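Local coordinates for GrgF (Penicillium sp. sh18, PDB 6LZH), which transfers and joins polyketide chains by a Claisen-type condensation in the biosynthesis of the fungal furanone gregatin A, using an alpha/beta hydrolase fold, at residues T245-Q248 / L249-F252; K99-P102 / L103-E106. All coordinates share one frame; numbering follows the deposited sequence.

Contact 1: residues T245-Q248 / L249-F252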
loop_
_atom_site.group_PDB
_atom_site.type_symbol
_atom_site.label_atom_id
_atom_site.label_comp_id
_atom_site.label_asym_id
_atom_site.label_seq_id
_atom_site.Cartn_x
_atom_site.Cartn_y
_atom_site.Cartn_z
ATOM N N THR A 245 -0.115 -15.013 -19.452
ATOM C CA THR A 245 -1.436 -14.741 -20.021
ATOM C C THR A 245 -2.553 -15.139 -19.058
ATOM O O THR A 245 -3.559 -14.429 -18.933
ATOM C CB THR A 245 -1.571 -15.472 -21.365
ATOM O OG1 THR A 245 -0.562 -14.996 -22.270
ATOM C CG2 THR A 245 -2.959 -15.260 -21.991
ATOM N N GLU A 246 -2.389 -16.265 -18.346
ATOM C CA GLU A 246 -3.421 -16.668 -17.398
ATOM C C GLU A 246 -3.618 -15.611 -16.322
ATOM O O GLU A 246 -4.756 -15.326 -15.939
ATOM C CB GLU A 246 -3.072 -18.001 -16.749
ATOM C CG GLU A 246 -3.268 -19.199 -17.643
ATOM C CD GLU A 246 -2.681 -20.443 -17.004
ATOM O OE1 GLU A 246 -1.520 -20.381 -16.554
ATOM O OE2 GLU A 246 -3.387 -21.465 -16.930
ATOM N N ASP A 247 -2.519 -15.033 -15.817
ATOM C CA ASP A 247 -2.626 -13.965 -14.821
ATOM C C ASP A 247 -3.382 -12.765 -15.384
ATOM O O ASP A 247 -4.253 -12.196 -14.714
ATOM C CB ASP A 247 -1.236 -13.525 -14.364
ATOM C CG ASP A 247 -0.568 -14.527 -13.451
ATOM O OD1 ASP A 247 -1.246 -15.465 -12.988
ATOM O OD2 ASP A 247 0.638 -14.349 -13.195
ATOM N N GLN A 248 -3.025 -12.335 -16.597
ATOM C CA GLN A 248 -3.694 -11.173 -17.196
ATOM C C GLN A 248 -5.190 -11.425 -17.372
ATOM O O GLN A 248 -6.019 -10.545 -17.098
ATOM C CB GLN A 248 -3.061 -10.824 -18.554
ATOM C CG GLN A 248 -1.555 -10.488 -18.527
ATOM C CD GLN A 248 -0.988 -10.208 -19.924
ATOM O OE1 GLN A 248 -1.613 -9.511 -20.738
ATOM N NE2 GLN A 248 0.208 -10.752 -20.208
ATOM N N LEU A 249 -5.561 -12.626 -17.825
ATOM C CA LEU A 249 -6.979 -12.924 -18.023
ATOM C C LEU A 249 -7.696 -13.047 -16.691
ATOM O O LEU A 249 -8.868 -12.669 -16.576
ATOM C CB LEU A 249 -7.141 -14.205 -18.838
ATOM C CG LEU A 249 -6.589 -14.054 -20.267
ATOM C CD1 LEU A 249 -6.893 -15.279 -21.119
ATOM C CD2 LEU A 249 -7.131 -12.776 -20.917
ATOM N N ASN A 250 -6.994 -13.539 -15.671
ATOM C CA ASN A 250 -7.551 -13.547 -14.323
ATOM C C ASN A 250 -7.884 -12.130 -13.874
ATOM O O ASN A 250 -8.972 -11.869 -13.350
ATOM C CB ASN A 250 -6.559 -14.219 -13.367
ATOM C CG ASN A 250 -6.609 -15.750 -13.463
ATOM O OD1 ASN A 250 -7.569 -16.308 -14.011
ATOM N ND2 ASN A 250 -5.595 -16.432 -12.925
ATOM N N CYS A 251 -6.974 -11.191 -14.117
ATOM C CA CYS A 251 -7.263 -9.799 -13.793
ATOM C C CYS A 251 -8.474 -9.294 -14.581
ATOM O O CYS A 251 -9.389 -8.675 -14.012
ATOM C CB CYS A 251 -6.021 -8.947 -14.056
ATOM S SG CYS A 251 -6.192 -7.211 -13.549
ATOM N N PHE A 252 -8.502 -9.554 -15.893
ATOM C CA PHE A 252 -9.659 -9.154 -16.696
ATOM C C PHE A 252 -10.949 -9.747 -16.137
ATOM O O PHE A 252 -11.984 -9.071 -16.094
ATOM C CB PHE A 252 -9.485 -9.566 -18.158
ATOM C CG PHE A 252 -10.523 -8.964 -19.089
ATOM C CD1 PHE A 252 -10.374 -7.663 -19.551
ATOM C CD2 PHE A 252 -11.644 -9.685 -19.487
ATOM C CE1 PHE A 252 -11.315 -7.078 -20.376
ATOM C CE2 PHE A 252 -12.613 -9.104 -20.350
ATOM C CZ PHE A 252 -12.439 -7.792 -20.778
HETATM O O HOH W 1 -6.884 -16.976 -16.577
HETATM O O HOH W 2 -3.472 -14.665 -11.247
#

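Contact 2: residues K99-P102 / L103-E106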
loop_
_atom_site.group_PDB
_atom_site.type_symbol
_atom_site.label_atom_id
_atom_site.label_comp_id
_atom_site.label_asym_id
_atom_site.label_seq_id
_atom_site.Cartn_x
_atom_site.Cartn_y
_atom_site.Cartn_z
ATOM N N LYS A 99 -4.597 18.410 -16.966
ATOM C CA LYS A 99 -5.839 19.140 -17.159
ATOM C C LYS A 99 -5.609 20.627 -17.421
ATOM O O LYS A 99 -6.452 21.284 -18.047
ATOM C CB LYS A 99 -6.730 18.953 -15.935
ATOM C CG LYS A 99 -7.610 17.718 -16.002
ATOM C CD LYS A 99 -8.155 17.345 -14.645
ATOM C CE LYS A 99 -8.782 18.528 -13.937
ATOM N NZ LYS A 99 -9.782 18.066 -12.930
ATOM N N GLU A 100 -4.486 21.180 -16.954
ATOM C CA GLU A 100 -4.222 22.597 -17.166
ATOM C C GLU A 100 -3.682 22.901 -18.556
ATOM O O GLU A 100 -3.555 24.078 -18.912
ATOM C CB GLU A 100 -3.252 23.116 -16.101
ATOM C CG GLU A 100 -3.835 23.094 -14.698
ATOM C CD GLU A 100 -5.005 24.070 -14.523
ATOM O OE1 GLU A 100 -4.778 25.305 -14.594
ATOM O OE2 GLU A 100 -6.147 23.604 -14.300
ATOM N N ASN A 101 -3.387 21.893 -19.356
ATOM C CA ASN A 101 -2.909 22.169 -20.706
ATOM C C ASN A 101 -4.093 22.515 -21.607
ATOM O O ASN A 101 -5.050 21.737 -21.688
ATOM C CB ASN A 101 -2.144 20.965 -21.255
ATOM C CG ASN A 101 -1.315 21.299 -22.477
ATOM O OD1 ASN A 101 -1.826 21.808 -23.478
ATOM N ND2 ASN A 101 -0.023 21.003 -22.409
ATOM N N PRO A 102 -4.069 23.663 -22.295
ATOM C CA PRO A 102 -5.218 24.043 -23.137
ATOM C C PRO A 102 -5.400 23.157 -24.357
ATOM O O PRO A 102 -6.448 23.246 -25.013
ATOM C CB PRO A 102 -4.905 25.495 -23.547
ATOM C CG PRO A 102 -3.573 25.855 -22.908
ATOM C CD PRO A 102 -2.928 24.582 -22.443
ATOM N N LEU A 103 -4.425 22.312 -24.691
ATOM C CA LEU A 103 -4.615 21.318 -25.738
ATOM C C LEU A 103 -5.384 20.096 -25.248
ATOM O O LEU A 103 -5.755 19.249 -26.068
ATOM C CB LEU A 103 -3.255 20.863 -26.299
ATOM C CG LEU A 103 -2.590 21.734 -27.362
ATOM C CD1 LEU A 103 -1.232 21.159 -27.744
ATOM C CD2 LEU A 103 -3.458 21.906 -28.601
ATOM N N VAL A 104 -5.636 19.984 -23.947
ATOM C CA VAL A 104 -6.198 18.775 -23.359
ATOM C C VAL A 104 -7.641 19.039 -22.952
ATOM O O VAL A 104 -7.912 19.872 -22.078
ATOM C CB VAL A 104 -5.371 18.294 -22.158
ATOM C CG1 VAL A 104 -6.028 17.071 -21.518
ATOM C CG2 VAL A 104 -3.961 17.978 -22.591
ATOM N N ASN A 105 -8.564 18.325 -23.597
ATOM C CA ASN A 105 -9.947 18.247 -23.153
ATOM C C ASN A 105 -10.018 17.416 -21.881
ATOM O O ASN A 105 -9.737 16.215 -21.907
ATOM C CB ASN A 105 -10.796 17.634 -24.262
ATOM C CG ASN A 105 -12.266 17.527 -23.900
ATOM O OD1 ASN A 105 -12.641 17.403 -22.735
ATOM N ND2 ASN A 105 -13.111 17.547 -24.920
ATOM N N GLU A 106 -10.436 18.035 -20.769
ATOM C CA GLU A 106 -10.332 17.340 -19.494
ATOM C C GLU A 106 -11.313 16.185 -19.366
ATOM O O GLU A 106 -11.196 15.404 -18.416
ATOM C CB GLU A 106 -10.518 18.318 -18.336
ATOM C CG GLU A 106 -11.852 19.022 -18.339
ATOM C CD GLU A 106 -12.072 19.829 -17.078
ATOM O OE1 GLU A 106 -13.246 20.055 -16.710
ATOM O OE2 GLU A 106 -11.066 20.224 -16.452
#

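Contact 1: residues T245-Q248 / L249-F252
Asn250 folds back over the carbonyl of Glu246, one turn earlier in helix 245-254, the crossover helix of the beta-alpha-beta unit between strands 232-237 and 259-264. Its CB rests against two main-chain oxygens, Glu246 O and Asp247 O, both on the same side of it. With CG anti to its own carbonyl carbon (chi1 -79°), the side chain leans toward the preceding turn, and CG comes to 3.1 Å from Glu246 O. OD1 accepts a hydrogen bond from one water at 2.7 Å, and the same water donates to Glu246 O, which also takes the backbone N-H of Asn250 at 2.9 Å. ND2 donates one of its hydrogens to a second water at 3.2 Å, and this one donates to Asp247 OD1. The two ends of the amide thus do different jobs, which supports its modelled orientation.

Beside this solvated edge runs an apolar one. The Thr245 and Leu249 side chains run together along one flank of the helix, with Thr245 CG2 4.0 Å from Leu249 CD1. Leu249 continues onto Leu261 and Ile263 of strand 259-264, while Thr245 OG1 bonds to Pro237 O and Asp240 N. Beneath them the backbone ladder is regular, from Leu249 N to Thr245 O (2.9 Å, 163° at the hydrogen) through to Phe252 N to Gln248 O.

Gln248, on the buried side of the helix, points into the protein. Its extended chain brings NE2 to Cys243 O, with a weak bond to Asp240 OD2, and OE1 to Thr236 OG1. Both ends of this buried amide are therefore satisfied. Thr245 and Gln248 are placed as a second shell that may help position the loop and carboxylate of active-site Asp240, while Asn250 and Asp247 share a bridging water on the outer face.

Contact 2: residues K99-P102 / L103-E106
The carboxamide of Asn101 is the flat group that meets the following segment, and it does so at its oxygen edge. OD1 takes the N-H of Leu103 at 2.9 Å, in the carbonyl plane and on a lone pair, with the hydrogen nearly in line (160°). Val104 CG2 lies off one face, toward the CB end, and packs on Asn101 CB at 3.7 Å; CD of the adjoining Pro102 lies off the other. Leu103 CB runs alongside the amide, 3.3 Å from OD1. Having CG anti to the backbone N (chi1 -165°) carries the oxygen forward along the chain to make this Asx turn.

A type I beta turn from Asn101 to Val104 is superimposed on it. Val104 N reaches Asn101 O at 2.9 Å, approaching from well above the carbonyl plane. One asparagine thus holds two successive N-H groups, with Pro102, whose ring restricts phi, at the second position of the turn.

Farther round, the Lys99 and Glu106 side chains cross obliquely. Lys99 CG touches Glu106 CB at 3.8 Å, but NZ stays 4.3 Å from OE2, too long for a salt bridge.

This surface turn leads from helix 84-99 toward strand 108-114, where Lys99 and Val104 both pack on Ile109. Backbone bonds from Leu103 and Asn105 to Gly32 tie the turn and short strand to the start of inner strand 32-38.

How the contacts relate
Contact 2 comes first along the chain, and the two do not touch: their centres are 34 Å apart and their nearest atoms about 23 Å. Contact 2 is the turn between helix 84-99 and strand 108-114, and contact 1 lies within the crossover helix between strands 232-237 and 259-264; both flank the same mixed sheet. Only contact 1 borders the active site, where the Gln248 side chain comes within about 3 Å of that of Asp240 and about 5 Å of that of His269. A bound sodium ion lies about 10 Å from the Asp247 side chain. Contact 2 is remote from these sites, although the strand 108-114 that follows it leads to the active-site Cys115.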